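Side-chain contacts in activator of Hsp90 ATPase homologue 1/2-like C-terminal domain-containing protein (Rhodobacter sphaeroides, PDB 3PU2), which is of unknown function but has the helix-grip fold of the SRPBCC (Bet v 1-like) superfamily and may, like many relatives, bind hydrophobic ligands: residues Q27-A30 with A31-P35; Y125-P128 with E129-D132; M143-A146 with Y147-D151. One frame throughout, in Å; residues are numbered along the deposited sequence. Where two conformers were deposited one is given.

Contact 1: Q27-A30 with A31-P35; sequences QLWA and ALTSP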
loop_
_atom_site.group_PDB
_atom_site.type_symbol
_atom_site.label_atom_id
_atom_site.label_comp_id
_atom_site.label_asym_id
_atom_site.label_seq_id
_atom_site.Cartn_x
_atom_site.Cartn_y
_atom_site.Cartn_z
ATOM N N GLN A 27 15.135 -2.155 -4.019
ATOM C CA GLN A 27 15.046 -1.025 -3.109
ATOM C C GLN A 27 13.595 -0.709 -2.857
ATOM O O GLN A 27 13.215 -0.344 -1.750
ATOM C CB GLN A 27 15.714 0.205 -3.706
ATOM C CG GLN A 27 17.160 0.020 -4.088
ATOM C CD GLN A 27 17.693 1.223 -4.825
ATOM O OE1 GLN A 27 17.154 1.614 -5.862
ATOM N NE2 GLN A 27 18.753 1.825 -4.293
ATOM N N LEU A 28 12.781 -0.846 -3.892
ATOM C CA LEU A 28 11.374 -0.556 -3.746
ATOM C C LEU A 28 10.719 -1.564 -2.803
ATOM O O LEU A 28 9.868 -1.200 -1.988
ATOM C CB LEU A 28 10.686 -0.576 -5.103
ATOM C CG LEU A 28 9.313 0.089 -5.052
ATOM C CD1 LEU A 28 9.466 1.453 -4.412
ATOM C CD2 LEU A 28 8.726 0.218 -6.444
ATOM N N TRP A 29 11.116 -2.827 -2.910
ATOM C CA TRP A 29 10.572 -3.874 -2.050
ATOM C C TRP A 29 10.948 -3.593 -0.595
ATOM O O TRP A 29 10.153 -3.838 0.310
ATOM C CB TRP A 29 11.095 -5.255 -2.494
ATOM C CG TRP A 29 10.726 -6.418 -1.599
ATOM C CD1 TRP A 29 11.359 -6.815 -0.447
ATOM C CD2 TRP A 29 9.616 -7.298 -1.763
ATOM N NE1 TRP A 29 10.705 -7.886 0.117
ATOM C CE2 TRP A 29 9.630 -8.201 -0.670
ATOM C CE3 TRP A 29 8.606 -7.411 -2.720
ATOM C CZ2 TRP A 29 8.674 -9.199 -0.517
ATOM C CZ3 TRP A 29 7.655 -8.403 -2.569
ATOM C CH2 TRP A 29 7.694 -9.286 -1.473
ATOM N N ALA A 30 12.148 -3.070 -0.367
ATOM C CA ALA A 30 12.587 -2.761 0.994
ATOM C C ALA A 30 11.760 -1.603 1.563
ATOM O O ALA A 30 11.539 -1.516 2.779
ATOM C CB ALA A 30 14.069 -2.399 1.001
ATOM N N ALA A 31 11.304 -0.724 0.670
ATOM C CA ALA A 31 10.499 0.428 1.048
ATOM C C ALA A 31 9.070 0.008 1.344
ATOM O O ALA A 31 8.466 0.481 2.298
ATOM C CB ALA A 31 10.509 1.455 -0.074
ATOM N N LEU A 32 8.539 -0.884 0.513
ATOM C CA LEU A 32 7.173 -1.377 0.641
ATOM C C LEU A 32 6.936 -2.419 1.736
ATOM O O LEU A 32 5.786 -2.641 2.143
ATOM C CB LEU A 32 6.726 -1.957 -0.695
ATOM C CG LEU A 32 6.490 -0.926 -1.797
ATOM C CD1 LEU A 32 6.607 -1.575 -3.147
ATOM C CD2 LEU A 32 5.114 -0.326 -1.640
ATOM N N THR A 33 8.009 -3.039 2.229
ATOM C CA THR A 33 7.865 -4.089 3.236
ATOM C C THR A 33 8.673 -3.966 4.532
ATOM O O THR A 33 8.576 -4.832 5.401
ATOM C CB THR A 33 8.196 -5.462 2.619
ATOM O OG1 THR A 33 9.619 -5.634 2.583
ATOM C CG2 THR A 33 7.637 -5.557 1.193
ATOM N N SER A 34 9.467 -2.913 4.677
ATOM C CA SER A 34 10.252 -2.757 5.894
ATOM C C SER A 34 9.560 -1.896 6.958
ATOM O O SER A 34 9.044 -0.825 6.674
ATOM C CB SER A 34 11.620 -2.171 5.562
ATOM O OG SER A 34 12.423 -2.105 6.725
ATOM N N PRO A 35 9.534 -2.374 8.208
ATOM C CA PRO A 35 8.900 -1.630 9.300
ATOM C C PRO A 35 9.638 -0.344 9.655
ATOM O O PRO A 35 9.075 0.541 10.293
ATOM C CB PRO A 35 8.919 -2.634 10.451
ATOM C CG PRO A 35 8.855 -3.961 9.732
ATOM C CD PRO A 35 9.842 -3.750 8.631
#

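Contact 2: Y125-P128 with E129-D132; sequences YATP and EARD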
loop_
_atom_site.group_PDB
_atom_site.type_symbol
_atom_site.label_atom_id
_atom_site.label_comp_id
_atom_site.label_asym_id
_atom_site.label_seq_id
_atom_site.Cartn_x
_atom_site.Cartn_y
_atom_site.Cartn_z
ATOM N N TYR A 125 -12.234 -6.390 -3.393
ATOM C CA TYR A 125 -13.178 -6.107 -2.318
ATOM C C TYR A 125 -14.225 -7.202 -2.127
ATOM O O TYR A 125 -14.424 -8.047 -3.001
ATOM C CB TYR A 125 -13.846 -4.753 -2.590
ATOM C CG TYR A 125 -12.868 -3.601 -2.494
ATOM C CD1 TYR A 125 -12.533 -3.043 -1.251
ATOM C CD2 TYR A 125 -12.208 -3.120 -3.623
ATOM C CE1 TYR A 125 -11.564 -2.047 -1.138
ATOM C CE2 TYR A 125 -11.230 -2.122 -3.514
ATOM C CZ TYR A 125 -10.917 -1.604 -2.268
ATOM O OH TYR A 125 -9.910 -0.696 -2.137
ATOM N N ALA A 126 -14.889 -7.178 -0.974
ATOM C CA ALA A 126 -15.905 -8.176 -0.630
ATOM C C ALA A 126 -17.057 -8.186 -1.607
ATOM O O ALA A 126 -17.315 -9.181 -2.278
ATOM C CB ALA A 126 -16.440 -7.917 0.762
ATOM N N THR A 127 -17.749 -7.060 -1.671
ATOM C CA THR A 127 -18.911 -6.902 -2.537
ATOM C C THR A 127 -18.664 -5.816 -3.578
ATOM O O THR A 127 -17.610 -5.192 -3.592
ATOM C CB THR A 127 -20.159 -6.532 -1.686
ATOM O OG1 THR A 127 -19.893 -5.346 -0.918
ATOM C CG2 THR A 127 -20.500 -7.669 -0.731
ATOM N N PRO A 128 -19.615 -5.609 -4.494
ATOM C CA PRO A 128 -19.322 -4.546 -5.456
ATOM C C PRO A 128 -19.683 -3.190 -4.843
ATOM O O PRO A 128 -19.281 -2.147 -5.347
ATOM C CB PRO A 128 -20.193 -4.912 -6.658
ATOM C CG PRO A 128 -20.301 -6.408 -6.551
ATOM C CD PRO A 128 -20.564 -6.574 -5.069
ATOM N N GLU A 129 -20.442 -3.209 -3.752
ATOM C CA GLU A 129 -20.826 -1.969 -3.082
ATOM C C GLU A 129 -19.749 -1.576 -2.051
ATOM O O GLU A 129 -19.737 -0.453 -1.541
ATOM C CB GLU A 129 -22.198 -2.115 -2.400
ATOM C CG GLU A 129 -22.280 -3.247 -1.382
ATOM C CD GLU A 129 -22.871 -4.533 -1.953
ATOM O OE1 GLU A 129 -22.626 -4.838 -3.146
ATOM O OE2 GLU A 129 -23.569 -5.245 -1.191
ATOM N N ALA A 130 -18.851 -2.512 -1.747
ATOM C CA ALA A 130 -17.752 -2.252 -0.818
ATOM C C ALA A 130 -16.699 -1.553 -1.659
ATOM O O ALA A 130 -15.947 -0.713 -1.176
ATOM C CB ALA A 130 -17.192 -3.555 -0.270
ATOM N N ARG A 131 -16.665 -1.925 -2.931
ATOM C CA ARG A 131 -15.743 -1.353 -3.896
ATOM C C ARG A 131 -16.303 0.037 -4.180
ATOM O O ARG A 131 -15.575 0.942 -4.590
ATOM C CB ARG A 131 -15.747 -2.210 -5.170
ATOM C CG ARG A 131 -14.518 -2.096 -6.051
ATOM C CD ARG A 131 -14.430 -0.733 -6.670
ATOM N NE ARG A 131 -14.390 -0.798 -8.122
ATOM C CZ ARG A 131 -14.913 0.130 -8.911
ATOM N NH1 ARG A 131 -15.518 1.185 -8.382
ATOM N NH2 ARG A 131 -14.829 0.004 -10.226
ATOM N N ASP A 132 -17.607 0.192 -3.946
ATOM C CA ASP A 132 -18.306 1.460 -4.156
ATOM C C ASP A 132 -17.859 2.527 -3.151
ATOM O O ASP A 132 -17.221 3.515 -3.517
ATOM C CB ASP A 132 -19.827 1.255 -4.037
ATOM C CG ASP A 132 -20.452 0.682 -5.306
ATOM O OD1 ASP A 132 -21.628 0.255 -5.252
ATOM O OD2 ASP A 132 -19.779 0.668 -6.359
#

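Contact 3: M143-A146 with Y147-D151; sequences MEEA and YRHLD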
loop_
_atom_site.group_PDB
_atom_site.type_symbol
_atom_site.label_atom_id
_atom_site.label_comp_id
_atom_site.label_asym_id
_atom_site.label_seq_id
_atom_site.Cartn_x
_atom_site.Cartn_y
_atom_site.Cartn_z
HETATM N N MSE A 143 -3.234 8.109 -1.719
HETATM C CA MSE A 143 -2.262 7.118 -2.029
HETATM C C MSE A 143 -1.263 7.624 -3.036
HETATM O O MSE A 143 -0.191 7.090 -3.124
HETATM C CB MSE A 143 -2.967 5.849 -2.470
HETATM C CG MSE A 143 -2.072 4.636 -2.620
HETATM SE SE MSE A 143 -1.816 3.676 -1.142
HETATM C CE MSE A 143 -0.094 3.886 -0.934
ATOM N N GLU A 144 -1.579 8.701 -3.732
ATOM C CA GLU A 144 -0.615 9.422 -4.559
ATOM C C GLU A 144 0.208 10.352 -3.675
ATOM O O GLU A 144 1.410 10.525 -3.883
ATOM C CB GLU A 144 -1.318 10.215 -5.664
ATOM C CG GLU A 144 -0.380 11.046 -6.564
ATOM C CD GLU A 144 0.858 10.283 -7.065
ATOM O OE1 GLU A 144 0.742 9.088 -7.399
ATOM O OE2 GLU A 144 1.951 10.889 -7.141
ATOM N N GLU A 145 -0.432 10.947 -2.676
ATOM C CA GLU A 145 0.288 11.824 -1.768
ATOM C C GLU A 145 1.375 10.984 -1.080
ATOM O O GLU A 145 2.479 11.474 -0.806
ATOM C CB GLU A 145 -0.675 12.421 -0.732
ATOM C CG GLU A 145 -0.015 13.270 0.355
ATOM C CD GLU A 145 -1.025 13.851 1.348
ATOM O OE1 GLU A 145 -1.809 13.072 1.943
ATOM O OE2 GLU A 145 -1.032 15.090 1.536
ATOM N N ALA A 146 1.069 9.716 -0.813
ATOM C CA ALA A 146 2.030 8.846 -0.164
ATOM C C ALA A 146 3.173 8.502 -1.106
ATOM O O ALA A 146 4.341 8.567 -0.713
ATOM C CB ALA A 146 1.352 7.578 0.331
ATOM N N TYR A 147 2.856 8.133 -2.344
ATOM C CA TYR A 147 3.911 7.802 -3.293
ATOM C C TYR A 147 4.837 8.992 -3.490
ATOM O O TYR A 147 6.055 8.829 -3.636
ATOM C CB TYR A 147 3.324 7.344 -4.622
ATOM C CG TYR A 147 2.617 6.017 -4.512
ATOM C CD1 TYR A 147 3.056 5.047 -3.610
ATOM C CD2 TYR A 147 1.504 5.725 -5.302
ATOM C CE1 TYR A 147 2.407 3.828 -3.499
ATOM C CE2 TYR A 147 0.848 4.502 -5.192
ATOM C CZ TYR A 147 1.307 3.568 -4.293
ATOM O OH TYR A 147 0.671 2.365 -4.188
ATOM N N ARG A 148 4.264 10.191 -3.467
ATOM C CA ARG A 148 5.068 11.398 -3.598
ATOM C C ARG A 148 6.082 11.375 -2.449
ATOM O O ARG A 148 7.258 11.650 -2.637
ATOM C CB ARG A 148 4.176 12.637 -3.515
ATOM C CG ARG A 148 4.799 13.885 -4.110
ATOM C CD ARG A 148 3.769 14.993 -4.301
ATOM N NE ARG A 148 2.777 14.670 -5.328
ATOM C CZ ARG A 148 1.549 14.225 -5.076
ATOM N NH1 ARG A 148 1.147 14.047 -3.825
ATOM N NH2 ARG A 148 0.720 13.969 -6.081
ATOM N N HIS A 149 5.615 11.029 -1.256
ATOM C CA HIS A 149 6.494 10.925 -0.096
ATOM C C HIS A 149 7.605 9.925 -0.387
ATOM O O HIS A 149 8.774 10.169 -0.072
ATOM C CB HIS A 149 5.718 10.421 1.115
ATOM C CG HIS A 149 4.709 11.387 1.633
ATOM N ND1 HIS A 149 3.606 10.987 2.355
ATOM C CD2 HIS A 149 4.652 12.737 1.571
ATOM C CE1 HIS A 149 2.913 12.050 2.716
ATOM N NE2 HIS A 149 3.526 13.124 2.253
ATOM N N LEU A 150 7.212 8.791 -0.969
ATOM C CA LEU A 150 8.135 7.717 -1.293
ATOM C C LEU A 150 9.179 8.176 -2.295
ATOM O O LEU A 150 10.350 7.786 -2.210
ATOM C CB LEU A 150 7.368 6.507 -1.829
ATOM C CG LEU A 150 8.178 5.244 -2.149
ATOM C CD1 LEU A 150 9.145 4.936 -1.010
ATOM C CD2 LEU A 150 7.229 4.080 -2.401
ATOM N N ASP A 151 8.756 9.013 -3.240
ATOM C CA ASP A 151 9.686 9.529 -4.238
ATOM C C ASP A 151 10.827 10.276 -3.547
ATOM O O ASP A 151 12.003 9.997 -3.799
ATOM C CB ASP A 151 8.982 10.482 -5.211
ATOM C CG ASP A 151 8.321 9.761 -6.378
ATOM O OD1 ASP A 151 8.839 8.704 -6.800
ATOM O OD2 ASP A 151 7.297 10.269 -6.887
#

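Contact 1: Q27-A30 with A31-P35
W29 holds CG beside its carbonyl carbon (chi1 174°) and T33 holds OG1 between N and carbonyl carbon (chi1 81°), torsions that close the indole and the threonine of the next turn on each other at the end of helix 25-33. T33 uses its two branches differently. Its methyl CG2 lies over a face of the indole, 3.9 Å from the centroid of the five-membered ring of W29 and only 13° off its normal, a CH-pi contact. Its hydroxyl OG1 donates to W29 O at 2.9 Å, approaching tilted from the carbonyl plane, and T33 N adds a weak bond to the same oxygen. Threonine suits the place because it can grip the carbonyl one turn back while offering a methyl to the ring. On another side of the helix, L28 and L32 meet obliquely, L28 CG 3.7 Å from L32 CD1, beside the bond from L32 N to L28 O (2.8 Å). A31, with only a methyl, lets helix 139-156 come close, where L150 and M153 pack on it. S34 then leaves helical geometry. L28 also meets L150, while T117 and L119 of strand 116-124 meet L28 and L32 respectively and T33 packs on F54 of strand 49-54.

Contact 2: Y125-P128 with E129-D132
T127 is extended (phi -118°, psi 176°), and the chain then turns through P128 and E129 so that A130 comes back to the threonine side chain. There T127 OG1 accepts a weak bond from A130 N at 3.1 Å, a capping bond for an amide at the start of helix 130-135. T127 O takes two further weak bonds, from A130 N and from R131 N, each 3.5 Å long. P128 fits the opening turn because its nitrogen has no hydrogen that would need a partner. In E129, CG set between backbone N and carbonyl carbon and a bend at chi2 (-97°) fold the carboxylate back beside CB of T127; an acidic group near a helix start is probably favoured by the helix dipole. Next to the cap, the CB atoms of Y125 and A130 touch at 4.2 Å. The aliphatic part of R131 passes the tyrosine at about a right angle, R131 CG lying 3.5 Å from CD2 of Y125, while its guanidinium leads away to a weak bond with S11 O. Both Y125 and R131 rest on L15 of strand 14-21. A threonine cap followed by proline and glutamate is a classic helix N-terminus, used here where the chain leaves strand 116-124.

Contact 3: M143-A146 with Y147-D151
A Met-aromatic contact one turn apart, between selenomethionine M143 and Y147, lies on the C-terminal helix 139-156, where Y147 faces the sheet and M143 meets L42 of a loop. In one of its two deposited conformers, M143 is bent at chi2 (87°) and chi3, which brings SE to 5.1 Å from the centroid of the Y147 ring, obliquely at 36° off the normal, and methyl CE to 3.6 Å from CE1 of Y147; the second conformer makes these details less certain. The carbonyl oxygen of M143 lies over a face of the same ring, offset toward its rim. In the helix-grip fold of the Bet v 1-like clan this helix packs against a curved antiparallel sheet, and Y147 is suitably large and flat: F21 meets it edge-to-face, and L119 and M121 of strand 116-124 touch it. Replacing Y147 by an alanine would probably open a gap between helix and sheet and leave the F21 ring without its aromatic mate. E144 OE2 and R148 NH2 form a salt bridge at 3.5 Å, with the oxygen well out of the guanidinium plane, so charge alone joins them; E144 OE2 also has a long, weak ion pair with R19. E145 and H149 run side by side, carboxylate and imidazole planes 14° apart, and E145 O sits over the centre of the imidazole. H149 ND1 hydrogen-bonds W41 O, while F43 stacks on the ring.

In the fold
Contacts 1 and 3 are partly buried and belong to two different helices that meet directly: A31 CB lies 3.9 Å from L150 CD1, and L28 CD1 is 4.0 Å from L150 CD2. Both helices also pack on strand 116-124. Contact 2 lies at the surface, on the opposite side of the chain's centre from contact 1; their centres are 28 Å apart, and it touches neither of the others, although helix 130-135 precedes helix 139-156 in the chain. Chemistry follows place. Contact 1 joins a leucine pair and a threonine-tryptophan pair at a helix end, contact 2 relies on weak polar capping at a helix start, and contact 3, mid-helix, sets aromatic packing apart from a single salt bridge.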